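Local coordinates for protein iron transport multicopper oxidase FET3 (Saccharomyces cerevisiae, PDB 1ZPU) that oxidises ferrous to ferric iron with four bound copper ions, reducing oxygen to water, so that the iron can be imported through the permease FTR1, at residues I205-E209 with L239-K243; L349-L353 with G483-A487. All coordinates share one frame; numbering follows the deposited sequence.

Contact 1: residues I205-E209 with L239-K243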
loop_
_atom_site.group_PDB
_atom_site.type_symbol
_atom_site.label_atom_id
_atom_site.label_comp_id
_atom_site.label_asym_id
_atom_site.label_seq_id
_atom_site.Cartn_x
_atom_site.Cartn_y
_atom_site.Cartn_z
ATOM N N ILE A 205 20.606 9.593 -6.061
ATOM C CA ILE A 205 21.066 10.293 -7.247
ATOM C C ILE A 205 22.539 10.638 -7.042
ATOM O O ILE A 205 22.886 11.322 -6.084
ATOM C CB ILE A 205 20.243 11.579 -7.472
ATOM C CG1 ILE A 205 18.754 11.244 -7.547
ATOM C CG2 ILE A 205 20.687 12.302 -8.721
ATOM C CD1 ILE A 205 17.848 12.458 -7.501
ATOM N N GLU A 206 23.396 10.148 -7.935
ATOM C CA GLU A 206 24.822 10.446 -7.905
ATOM C C GLU A 206 25.059 11.938 -7.743
ATOM O O GLU A 206 24.487 12.740 -8.490
ATOM C CB GLU A 206 25.490 9.938 -9.179
ATOM C CG GLU A 206 26.961 10.226 -9.269
ATOM C CD GLU A 206 27.546 9.899 -10.630
ATOM O OE1 GLU A 206 28.738 10.212 -10.845
ATOM O OE2 GLU A 206 26.827 9.347 -11.489
ATOM N N ASP A 207 25.872 12.285 -6.735
ATOM C CA ASP A 207 26.292 13.666 -6.439
ATOM C C ASP A 207 25.181 14.695 -6.237
ATOM O O ASP A 207 25.423 15.891 -6.391
ATOM C CB ASP A 207 27.258 14.176 -7.506
ATOM C CG ASP A 207 28.637 13.625 -7.329
ATOM O OD1 ASP A 207 29.098 12.842 -8.205
ATOM O OD2 ASP A 207 29.246 13.964 -6.290
ATOM N N HIS A 208 23.976 14.243 -5.902
ATOM C CA HIS A 208 22.882 15.156 -5.599
ATOM C C HIS A 208 22.229 14.778 -4.285
ATOM O O HIS A 208 21.766 13.657 -4.109
ATOM C CB HIS A 208 21.808 15.124 -6.688
ATOM C CG HIS A 208 22.205 15.768 -7.981
ATOM N ND1 HIS A 208 23.153 15.232 -8.824
ATOM C CD2 HIS A 208 21.733 16.873 -8.602
ATOM C CE1 HIS A 208 23.273 15.997 -9.892
ATOM N NE2 HIS A 208 22.427 17.003 -9.779
ATOM N N GLU A 209 22.168 15.725 -3.363
ATOM C CA GLU A 209 21.428 15.525 -2.125
ATOM C C GLU A 209 19.932 15.626 -2.370
ATOM O O GLU A 209 19.492 16.240 -3.347
ATOM C CB GLU A 209 21.860 16.551 -1.077
ATOM C CG GLU A 209 23.040 16.080 -0.248
ATOM C CD GLU A 209 23.672 17.174 0.588
ATOM O OE1 GLU A 209 23.122 18.302 0.637
ATOM O OE2 GLU A 209 24.727 16.896 1.200
ATOM N N LEU A 239 12.835 17.482 -2.614
ATOM C CA LEU A 239 13.380 18.596 -3.367
ATOM C C LEU A 239 14.784 18.230 -3.840
ATOM O O LEU A 239 15.568 17.672 -3.072
ATOM C CB LEU A 239 13.449 19.854 -2.485
ATOM C CG LEU A 239 12.193 20.633 -2.080
ATOM C CD1 LEU A 239 12.507 21.554 -0.926
ATOM C CD2 LEU A 239 11.636 21.434 -3.236
ATOM N N VAL A 240 15.088 18.544 -5.098
ATOM C CA VAL A 240 16.411 18.322 -5.674
ATOM C C VAL A 240 16.817 19.580 -6.417
ATOM O O VAL A 240 16.088 20.042 -7.299
ATOM C CB VAL A 240 16.418 17.115 -6.645
ATOM C CG1 VAL A 240 17.714 17.049 -7.423
ATOM C CG2 VAL A 240 16.211 15.814 -5.881
ATOM N N HIS A 241 17.964 20.147 -6.051
ATOM C CA HIS A 241 18.450 21.331 -6.736
ATOM C C HIS A 241 19.627 20.969 -7.635
ATOM O O HIS A 241 20.628 20.395 -7.177
ATOM C CB HIS A 241 18.805 22.454 -5.750
ATOM C CG HIS A 241 19.031 23.791 -6.407
ATOM N ND1 HIS A 241 18.020 24.511 -7.014
ATOM C CD2 HIS A 241 20.150 24.546 -6.533
ATOM C CE1 HIS A 241 18.508 25.640 -7.497
ATOM N NE2 HIS A 241 19.796 25.690 -7.212
ATOM N N THR A 242 19.489 21.315 -8.913
ATOM C CA THR A 242 20.459 20.956 -9.938
ATOM C C THR A 242 21.673 21.893 -9.935
ATOM O O THR A 242 21.584 23.034 -9.479
ATOM C CB THR A 242 19.790 20.905 -11.340
ATOM O OG1 THR A 242 19.305 22.200 -11.695
ATOM C CG2 THR A 242 18.616 19.920 -11.346
ATOM N N LYS A 243 22.791 21.387 -10.454
ATOM C CA LYS A 243 24.073 22.074 -10.473
ATOM C C LYS A 243 24.143 23.139 -11.558
ATOM O O LYS A 243 23.283 23.191 -12.429
ATOM C CB LYS A 243 25.187 21.051 -10.701
ATOM C CG LYS A 243 25.032 19.799 -9.878
ATOM C CD LYS A 243 26.355 19.162 -9.486
ATOM C CE LYS A 243 26.092 18.099 -8.410
ATOM N NZ LYS A 243 27.291 17.674 -7.606
#

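Contact 2: residues L349-L353 with G483-A487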
loop_
_atom_site.group_PDB
_atom_site.type_symbol
_atom_site.label_atom_id
_atom_site.label_comp_id
_atom_site.label_asym_id
_atom_site.label_seq_id
_atom_site.Cartn_x
_atom_site.Cartn_y
_atom_site.Cartn_z
ATOM N N LEU A 349 -18.831 -3.964 5.110
ATOM C CA LEU A 349 -19.692 -2.778 5.074
ATOM C C LEU A 349 -21.169 -3.111 4.826
ATOM O O LEU A 349 -22.059 -2.549 5.468
ATOM C CB LEU A 349 -19.181 -1.761 4.049
ATOM C CG LEU A 349 -19.899 -0.420 3.872
ATOM C CD1 LEU A 349 -19.895 0.415 5.137
ATOM C CD2 LEU A 349 -19.246 0.343 2.755
ATOM N N MET A 350 -21.418 -4.044 3.915
ATOM C CA MET A 350 -22.772 -4.455 3.592
ATOM C C MET A 350 -23.516 -5.037 4.799
ATOM O O MET A 350 -24.746 -4.881 4.910
ATOM C CB MET A 350 -22.758 -5.428 2.414
ATOM C CG MET A 350 -22.815 -4.758 1.045
ATOM S SD MET A 350 -21.413 -3.680 0.645
ATOM C CE MET A 350 -21.618 -3.520 -1.132
ATOM N N THR A 351 -22.785 -5.686 5.707
ATOM C CA THR A 351 -23.440 -6.232 6.901
ATOM C C THR A 351 -23.678 -5.148 7.945
ATOM O O THR A 351 -24.746 -5.125 8.558
ATOM C CB THR A 351 -22.782 -7.522 7.508
ATOM O OG1 THR A 351 -21.940 -7.190 8.617
ATOM C CG2 THR A 351 -22.006 -8.315 6.469
ATOM N N VAL A 352 -22.724 -4.233 8.128
ATOM C CA VAL A 352 -22.957 -3.086 9.027
ATOM C C VAL A 352 -24.159 -2.226 8.588
ATOM O O VAL A 352 -24.937 -1.748 9.426
ATOM C CB VAL A 352 -21.673 -2.222 9.327
ATOM C CG1 VAL A 352 -20.491 -2.652 8.511
ATOM C CG2 VAL A 352 -21.946 -0.723 9.186
ATOM N N LEU A 353 -24.326 -2.073 7.277
ATOM C CA LEU A 353 -25.433 -1.288 6.747
ATOM C C LEU A 353 -26.783 -2.004 6.763
ATOM O O LEU A 353 -27.794 -1.424 6.356
ATOM C CB LEU A 353 -25.113 -0.782 5.342
ATOM C CG LEU A 353 -24.026 0.292 5.316
ATOM C CD1 LEU A 353 -23.668 0.658 3.884
ATOM C CD2 LEU A 353 -24.425 1.530 6.111
ATOM N N GLY A 483 -21.829 5.302 13.649
ATOM C CA GLY A 483 -21.453 6.501 12.894
ATOM C C GLY A 483 -21.613 6.299 11.397
ATOM O O GLY A 483 -22.056 7.201 10.690
ATOM N N ILE A 484 -21.257 5.104 10.927
ATOM C CA ILE A 484 -21.416 4.721 9.522
ATOM C C ILE A 484 -22.892 4.737 9.135
ATOM O O ILE A 484 -23.260 5.335 8.128
ATOM C CB ILE A 484 -20.797 3.328 9.214
ATOM C CG1 ILE A 484 -19.280 3.367 9.337
ATOM C CG2 ILE A 484 -21.175 2.843 7.824
ATOM C CD1 ILE A 484 -18.683 2.007 9.562
ATOM N N GLN A 485 -23.733 4.096 9.947
ATOM C CA GLN A 485 -25.162 3.993 9.651
ATOM C C GLN A 485 -25.840 5.357 9.645
ATOM O O GLN A 485 -26.727 5.609 8.833
ATOM C CB GLN A 485 -25.868 3.103 10.670
ATOM C CG GLN A 485 -25.621 1.617 10.536
ATOM C CD GLN A 485 -26.115 0.837 11.755
ATOM O OE1 GLN A 485 -26.263 1.387 12.847
ATOM N NE2 GLN A 485 -26.361 -0.452 11.570
ATOM N N ASP A 486 -25.424 6.224 10.564
ATOM C CA ASP A 486 -26.082 7.513 10.766
ATOM C C ASP A 486 -25.809 8.507 9.648
ATOM O O ASP A 486 -26.657 9.346 9.355
ATOM C CB ASP A 486 -25.695 8.113 12.119
ATOM C CG ASP A 486 -26.310 7.358 13.297
ATOM O OD1 ASP A 486 -26.936 6.290 13.085
ATOM O OD2 ASP A 486 -26.164 7.831 14.447
ATOM N N ALA A 487 -24.633 8.414 9.029
ATOM C CA ALA A 487 -24.298 9.298 7.920
ATOM C C ALA A 487 -25.008 8.868 6.641
ATOM O O ALA A 487 -24.962 7.701 6.246
ATOM C CB ALA A 487 -22.794 9.358 7.708
#

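Contact 1: residues I205-E209 with L239-K243
K243 reaches over the ring of H208 to the carbonyl of D207, joining the end of strand 235-241 to a type II beta turn, I205 to H208. Both segments belong to the second plastocyanin-like domain, a beta sandwich. The turn links strand 201-205 of one sheet to strand 210-215 of the other. From K243 CB, which points toward the turn, the chain passes to CG, 3.8 Å from H208 NE2. The chain bends at chi2 (-148°). CD carries it along the ring to CE, which makes a CH-pi contact over one ring face, offset toward the rim and 4.1 Å from the H208 centroid. NZ, at the tip, donates to D207 O at 2.9 Å, in the carbonyl plane and on a lone pair. The carboxylate of D207 is near but makes no salt bridge: OD2 stays 4.4 Å from K243 NZ. Deeper in the sandwich, V240 CG2 meets I205 CD1 at 4.1 Å, an apolar contact between the two sheets. Hydrogen bonds at both ring nitrogens fix the rotation of the H208 ring: NE2 pairs with Y278 OH and ND1 with the turn. The ring also packs edge-to-face with F250. An alanine in place of H208 would probably leave the K243 methylenes without their flat support and Y278 OH and E206 O without their ring partners. Within the turn, H208 ND1 donates to E206 O at 2.8 Å, almost straight at 173°, with the acceptor close to the ring plane.

Contact 2: residues L349-L353 with G483-A487
This is a small helix-to-helix contact, apolar, with one side-chain to backbone hydrogen bond, between the short helices 348-352 and 481-486 at the third plastocyanin-like domain. I484 is the centre of the apolar part. Its CG2 branch lies anti to the backbone N and meets three side chains of segment 349-353. L349 CD1 comes to 3.8 Å of I484 CG2. V352 CG2 and L353 CD2 each come to 3.9 Å of the same methyl, both side chains crossing I484 at about a right angle. One methyl thus gathers branches from positions i, i+3 and i+4, which lie on one side of the segment. Beside it runs Q485, extended beyond CG. Its NE2 donates to V352 O at 2.9 Å, nearly in line with the C=O bond, though the acceptor is tilted 23° from the amide plane. The same NE2 also bonds to G356 O, so the amide holds two carbonyls near the end of helix 348-352. Helix 348-352 precedes strand 371-374 in the chain, and its V352 side chain also touches Y365 in the intervening loop. Helix 481-486 follows strand 474-479, which pairs in parallel with strand 371-374.

Contacts 1 and 2 are separate. Their centres are 49 Å apart, their nearest atoms about 37 Å, and they lie on opposite sides of the chain's centre. Along the chain, contact 1 closes before contact 2 opens. The first belongs to the second plastocyanin-like domain, the second packs helices at the third. Only the second comes fairly near copper: the side chain of L349 is about 11 Å from that of H397, a ligand of a type 3 copper. Contact 1 lies away from the annotated sites, and the side chain of I205 is about 11 Å from an N-acetylglucosamine of an N-linked glycan. Both carry one hydrogen bond from a side-chain nitrogen to a backbone carbonyl.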